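Local structure of endonuclease V (Bacillus subtilis, 3GA2) at residues Phe155-Ile168 and Arg177-Phe189. The protein probably acts in DNA repair as a magnesium-dependent endonuclease, nicking double-stranded DNA at the second phosphodiester bond 3' to a deoxyinosine. The protein carries 1 engineered substitution. Numbering follows the deposited sequence.
Sequences FVTPEIEVGAYTDI and RALRTRRDVKPIF
Arg180 reaches across to Pro158 and Glu159 with its guanidinium. Arg180 NH2 donates to Pro158 O at 2.7 Å and Arg180 NE to Glu159 O at 2.8 Å; both carbonyls lie at the guanidinium edge, near its plane, each met from above its own carbonyl plane. CG stands anti to the backbone N (chi1 -172°) and the chain then folds at chi2 and chi3, which lays its methylenes against Glu161 O. Within its own segment NH1 holds Val185 O, a third backbone carbonyl. With an alanine here, all three carbonyls would probably lose their shared donor, leaving the 158-160 loop freer to shift.

Beyond this clamp the backbones pair as an antiparallel hairpin, Thr166 and Ala178 hydrogen-bonded in both directions. Gly163 N to Arg180 O, 2.9 Å, carries the pairing into the type II turn 161-164. On the sheet face of Tyr165 and Asp167, where Tyr202 of helix 198-207 packs, the guanidinium of the extended Arg177 lies flat over one face of the Tyr165 ring, planes 18° apart, in an off-centre cation-pi stack. Arg177 NE meets Asp167 OD1 in a 2.8 Å salt bridge, and a water joins Asp167 OD2 to Arg177 NH2. On the other face, Phe189 turns its edge to the Phe155 ring, its CE2 standing 3.7 Å above the ring centre, while Ala178 CB touches Phe155 CD1 at 3.9 Å. Thr166 OG1 donates to Val156 O over this apolar patch.

The loop leading to strand 165-170, one of two edge strands of this RNase H-clan sheet, is thus held near its start by the aromatic pair, in its middle by Arg180 and at the turn by backbone bonds. The buried Arg180 charge is probably spread over three carbonyl dipoles, whereas Arg177 and Asp167 form a partly exposed ion pair.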
loop_
_atom_site.group_PDB
_atom_site.type_symbol
_atom_site.label_atom_id
_atom_site.label_comp_id
_atom_site.label_asym_id
_atom_site.label_seq_id
_atom_site.Cartn_x
_atom_site.Cartn_y
_atom_site.Cartn_z
ATOM N N PHE A 155 8.384 -16.968 7.062
ATOM C CA PHE A 155 8.671 -17.052 5.642
ATOM C C PHE A 155 10.040 -17.660 5.386
ATOM O O PHE A 155 10.875 -17.747 6.290
ATOM C CB PHE A 155 8.597 -15.658 5.013
ATOM C CG PHE A 155 9.687 -14.729 5.459
ATOM C CD1 PHE A 155 10.910 -14.706 4.798
ATOM C CD2 PHE A 155 9.490 -13.874 6.541
ATOM C CE1 PHE A 155 11.921 -13.846 5.202
ATOM C CE2 PHE A 155 10.498 -13.007 6.956
ATOM C CZ PHE A 155 11.718 -12.992 6.285
ATOM N N VAL A 156 10.256 -18.093 4.150
ATOM C CA VAL A 156 11.529 -18.669 3.752
ATOM C C VAL A 156 12.328 -17.547 3.115
ATOM O O VAL A 156 11.834 -16.853 2.229
ATOM C CB VAL A 156 11.344 -19.802 2.723
ATOM C CG1 VAL A 156 12.702 -20.277 2.226
ATOM C CG2 VAL A 156 10.583 -20.956 3.352
ATOM N N THR A 157 13.556 -17.358 3.580
ATOM C CA THR A 157 14.396 -16.306 3.032
ATOM C C THR A 157 14.630 -16.567 1.551
ATOM O O THR A 157 15.055 -17.652 1.163
ATOM C CB THR A 157 15.750 -16.240 3.746
ATOM O OG1 THR A 157 15.543 -15.976 5.139
ATOM C CG2 THR A 157 16.609 -15.135 3.147
ATOM N N PRO A 158 14.341 -15.571 0.703
ATOM C CA PRO A 158 14.528 -15.719 -0.741
ATOM C C PRO A 158 16.007 -15.675 -1.084
ATOM O O PRO A 158 16.826 -15.263 -0.265
ATOM C CB PRO A 158 13.757 -14.534 -1.307
ATOM C CG PRO A 158 14.004 -13.474 -0.270
ATOM C CD PRO A 158 13.814 -14.234 1.036
ATOM N N GLU A 159 16.350 -16.105 -2.292
ATOM C CA GLU A 159 17.739 -16.103 -2.717
ATOM C C GLU A 159 18.295 -14.682 -2.720
ATOM O O GLU A 159 17.542 -13.710 -2.689
ATOM C CB GLU A 159 17.869 -16.718 -4.113
ATOM C CG GLU A 159 19.310 -16.967 -4.512
ATOM C CD GLU A 159 20.016 -17.906 -3.549
ATOM O OE1 GLU A 159 21.221 -17.693 -3.287
ATOM O OE2 GLU A 159 19.364 -18.855 -3.059
ATOM N N ILE A 160 19.618 -14.575 -2.761
ATOM C CA ILE A 160 20.304 -13.287 -2.759
ATOM C C ILE A 160 20.110 -12.533 -4.080
ATOM O O ILE A 160 20.275 -11.316 -4.140
ATOM C CB ILE A 160 21.822 -13.487 -2.523
ATOM C CG1 ILE A 160 22.454 -12.202 -1.989
ATOM C CG2 ILE A 160 22.501 -13.912 -3.816
ATOM C CD1 ILE A 160 22.471 -12.129 -0.483
ATOM N N GLU A 161 19.754 -13.263 -5.132
ATOM C CA GLU A 161 19.562 -12.685 -6.457
ATOM C C GLU A 161 18.352 -11.762 -6.588
ATOM O O GLU A 161 17.334 -11.947 -5.922
ATOM C CB GLU A 161 19.472 -13.812 -7.492
ATOM C CG GLU A 161 19.233 -13.352 -8.927
ATOM C CD GLU A 161 19.424 -14.472 -9.941
ATOM O OE1 GLU A 161 18.801 -15.545 -9.771
ATOM O OE2 GLU A 161 20.191 -14.275 -10.913
ATOM N N VAL A 162 18.477 -10.766 -7.460
ATOM C CA VAL A 162 17.405 -9.812 -7.705
ATOM C C VAL A 162 16.230 -10.509 -8.373
ATOM O O VAL A 162 16.407 -11.257 -9.333
ATOM C CB VAL A 162 17.879 -8.665 -8.615
ATOM C CG1 VAL A 162 16.685 -7.839 -9.091
ATOM C CG2 VAL A 162 18.856 -7.786 -7.861
ATOM N N GLY A 163 15.031 -10.255 -7.860
ATOM C CA GLY A 163 13.845 -10.872 -8.423
ATOM C C GLY A 163 13.497 -12.200 -7.778
ATOM O O GLY A 163 12.437 -12.768 -8.048
ATOM N N ALA A 164 14.382 -12.704 -6.923
ATOM C CA ALA A 164 14.138 -13.978 -6.249
ATOM C C ALA A 164 13.000 -13.827 -5.248
ATOM O O ALA A 164 12.829 -12.767 -4.657
ATOM C CB ALA A 164 15.405 -14.443 -5.531
ATOM N N TYR A 165 12.232 -14.889 -5.044
ATOM C CA TYR A 165 11.119 -14.810 -4.111
ATOM C C TYR A 165 10.729 -16.165 -3.553
ATOM O O TYR A 165 11.164 -17.203 -4.043
ATOM C CB TYR A 165 9.911 -14.183 -4.815
ATOM C CG TYR A 165 9.303 -15.068 -5.881
ATOM C CD1 TYR A 165 8.352 -16.023 -5.548
ATOM C CD2 TYR A 165 9.691 -14.965 -7.217
ATOM C CE1 TYR A 165 7.797 -16.853 -6.506
ATOM C CE2 TYR A 165 9.139 -15.798 -8.194
ATOM C CZ TYR A 165 8.190 -16.738 -7.827
ATOM O OH TYR A 165 7.615 -17.569 -8.760
ATOM N N THR A 166 9.909 -16.140 -2.509
ATOM C CA THR A 166 9.404 -17.355 -1.895
ATOM C C THR A 166 7.964 -17.036 -1.540
ATOM O O THR A 166 7.655 -15.905 -1.169
ATOM C CB THR A 166 10.168 -17.728 -0.600
ATOM O OG1 THR A 166 9.996 -16.689 0.373
ATOM C CG2 THR A 166 11.653 -17.923 -0.889
ATOM N N ASP A 167 7.084 -18.020 -1.670
ATOM C CA ASP A 167 5.682 -17.805 -1.349
ATOM C C ASP A 167 5.469 -17.953 0.145
ATOM O O ASP A 167 5.997 -18.874 0.767
ATOM C CB ASP A 167 4.781 -18.821 -2.064
ATOM C CG ASP A 167 4.698 -18.587 -3.554
ATOM O OD1 ASP A 167 4.841 -17.426 -3.986
ATOM O OD2 ASP A 167 4.467 -19.563 -4.297
ATOM N N ILE A 168 4.703 -17.035 0.717
ATOM C CA ILE A 168 4.391 -17.087 2.133
ATOM C C ILE A 168 3.058 -17.813 2.178
ATOM O O ILE A 168 2.036 -17.265 1.774
ATOM C CB ILE A 168 4.235 -15.680 2.703
ATOM C CG1 ILE A 168 5.536 -14.908 2.494
ATOM C CG2 ILE A 168 3.864 -15.750 4.184
ATOM C CD1 ILE A 168 5.401 -13.411 2.697
ATOM N N ARG A 177 4.404 -12.858 -1.053
ATOM C CA ARG A 177 5.762 -13.337 -1.286
ATOM C C ARG A 177 6.836 -12.516 -0.571
ATOM O O ARG A 177 6.656 -11.325 -0.314
ATOM C CB ARG A 177 6.071 -13.339 -2.793
ATOM C CG ARG A 177 5.281 -14.360 -3.606
ATOM C CD ARG A 177 5.510 -14.222 -5.110
ATOM N NE ARG A 177 4.841 -15.290 -5.854
ATOM C CZ ARG A 177 4.722 -15.326 -7.178
ATOM N NH1 ARG A 177 5.228 -14.347 -7.920
ATOM N NH2 ARG A 177 4.101 -16.343 -7.762
ATOM N N ALA A 178 7.947 -13.168 -0.239
ATOM C CA ALA A 178 9.077 -12.482 0.376
ATOM C C ALA A 178 9.891 -12.263 -0.888
ATOM O O ALA A 178 10.281 -13.224 -1.553
ATOM C CB ALA A 178 9.810 -13.400 1.341
ATOM N N LEU A 179 10.125 -11.002 -1.227
ATOM C CA LEU A 179 10.820 -10.671 -2.462
ATOM C C LEU A 179 12.098 -9.866 -2.319
ATOM O O LEU A 179 12.122 -8.820 -1.669
ATOM C CB LEU A 179 9.856 -9.917 -3.385
ATOM C CG LEU A 179 10.369 -9.425 -4.740
ATOM C CD1 LEU A 179 10.716 -10.611 -5.617
ATOM C CD2 LEU A 179 9.313 -8.553 -5.399
ATOM N N ARG A 180 13.150 -10.369 -2.959
ATOM C CA ARG A 180 14.454 -9.725 -2.963
ATOM C C ARG A 180 14.446 -8.715 -4.106
ATOM O O ARG A 180 14.636 -9.083 -5.262
ATOM C CB ARG A 180 15.554 -10.759 -3.222
ATOM C CG ARG A 180 16.966 -10.221 -3.055
ATOM C CD ARG A 180 17.351 -10.141 -1.585
ATOM N NE ARG A 180 17.430 -11.468 -0.985
ATOM C CZ ARG A 180 17.743 -11.706 0.286
ATOM N NH1 ARG A 180 18.010 -10.703 1.111
ATOM N NH2 ARG A 180 17.792 -12.956 0.728
ATOM N N THR A 181 14.217 -7.447 -3.794
ATOM C CA THR A 181 14.199 -6.428 -4.830
ATOM C C THR A 181 15.612 -5.945 -5.085
ATOM O O THR A 181 16.041 -5.826 -6.230
ATOM C CB THR A 181 13.320 -5.248 -4.436
ATOM O OG1 THR A 181 13.573 -4.901 -3.073
ATOM C CG2 THR A 181 11.856 -5.606 -4.613
ATOM N N ARG A 182 16.336 -5.670 -4.012
ATOM C CA ARG A 182 17.714 -5.223 -4.131
ATOM C C ARG A 182 18.550 -6.378 -3.583
ATOM O O ARG A 182 18.299 -6.868 -2.479
ATOM C CB ARG A 182 17.908 -3.943 -3.318
ATOM C CG ARG A 182 19.271 -3.314 -3.448
ATOM C CD ARG A 182 19.344 -2.079 -2.589
ATOM N NE ARG A 182 20.695 -1.540 -2.510
ATOM C CZ ARG A 182 21.094 -0.677 -1.583
ATOM N NH1 ARG A 182 20.239 -0.257 -0.656
ATOM N NH2 ARG A 182 22.344 -0.237 -1.579
ATOM N N ARG A 183 19.530 -6.833 -4.357
ATOM C CA ARG A 183 20.337 -7.972 -3.931
ATOM C C ARG A 183 21.079 -7.796 -2.615
ATOM O O ARG A 183 21.594 -6.723 -2.305
ATOM C CB ARG A 183 21.324 -8.376 -5.032
ATOM C CG ARG A 183 22.281 -7.289 -5.459
ATOM C CD ARG A 183 23.254 -7.813 -6.516
ATOM N NE ARG A 183 24.177 -8.808 -5.978
ATOM C CZ ARG A 183 25.099 -8.548 -5.055
ATOM N NH1 ARG A 183 25.902 -9.514 -4.622
ATOM N NH2 ARG A 183 25.226 -7.320 -4.568
ATOM N N ASP A 184 21.105 -8.879 -1.842
ATOM C CA ASP A 184 21.772 -8.931 -0.543
ATOM C C ASP A 184 21.106 -8.088 0.544
ATOM O O ASP A 184 21.267 -8.380 1.729
ATOM C CB ASP A 184 23.246 -8.526 -0.685
ATOM C CG ASP A 184 24.147 -9.239 0.312
ATOM O OD1 ASP A 184 23.877 -9.162 1.531
ATOM O OD2 ASP A 184 25.133 -9.873 -0.123
ATOM N N VAL A 185 20.362 -7.050 0.161
ATOM C CA VAL A 185 19.699 -6.211 1.159
ATOM C C VAL A 185 18.379 -6.845 1.592
ATOM O O VAL A 185 17.877 -7.754 0.932
ATOM C CB VAL A 185 19.415 -4.782 0.626
ATOM C CG1 VAL A 185 20.603 -4.283 -0.182
ATOM C CG2 VAL A 185 18.139 -4.761 -0.191
ATOM N N LYS A 186 17.823 -6.361 2.699
ATOM C CA LYS A 186 16.568 -6.891 3.228
ATOM C C LYS A 186 15.479 -6.946 2.168
ATOM O O LYS A 186 15.241 -5.979 1.451
ATOM C CB LYS A 186 16.080 -6.044 4.406
ATOM C CG LYS A 186 14.849 -6.606 5.114
ATOM C CD LYS A 186 14.462 -5.720 6.288
ATOM C CE LYS A 186 13.288 -6.277 7.073
ATOM N NZ LYS A 186 12.913 -5.359 8.190
ATOM N N PRO A 187 14.792 -8.086 2.058
ATOM C CA PRO A 187 13.734 -8.194 1.056
ATOM C C PRO A 187 12.478 -7.441 1.477
ATOM O O PRO A 187 12.368 -6.980 2.615
ATOM C CB PRO A 187 13.507 -9.699 0.965
ATOM C CG PRO A 187 13.755 -10.146 2.370
ATOM C CD PRO A 187 14.989 -9.366 2.760
ATOM N N ILE A 188 11.548 -7.291 0.545
ATOM C CA ILE A 188 10.292 -6.632 0.854
ATOM C C ILE A 188 9.228 -7.720 0.839
ATOM O O ILE A 188 9.479 -8.839 0.390
ATOM C CB ILE A 188 9.928 -5.550 -0.178
ATOM C CG1 ILE A 188 9.932 -6.144 -1.587
ATOM C CG2 ILE A 188 10.890 -4.373 -0.055
ATOM C CD1 ILE A 188 9.153 -5.328 -2.582
ATOM N N PHE A 189 8.044 -7.390 1.335
ATOM C CA PHE A 189 6.967 -8.355 1.380
ATOM C C PHE A 189 5.813 -7.927 0.509
ATOM O O PHE A 189 5.112 -6.966 0.790
ATOM C CB PHE A 189 6.570 -8.581 2.831
ATOM C CG PHE A 189 7.717 -9.031 3.662
ATOM C CD1 PHE A 189 8.491 -8.106 4.361
ATOM C CD2 PHE A 189 8.121 -10.360 3.634
ATOM C CE1 PHE A 189 9.655 -8.499 5.013
ATOM C CE2 PHE A 189 9.284 -10.765 4.282
ATOM C CZ PHE A 189 10.055 -9.830 4.971
HETATM O O HOH W 1 3.397 -19.193 -6.915
#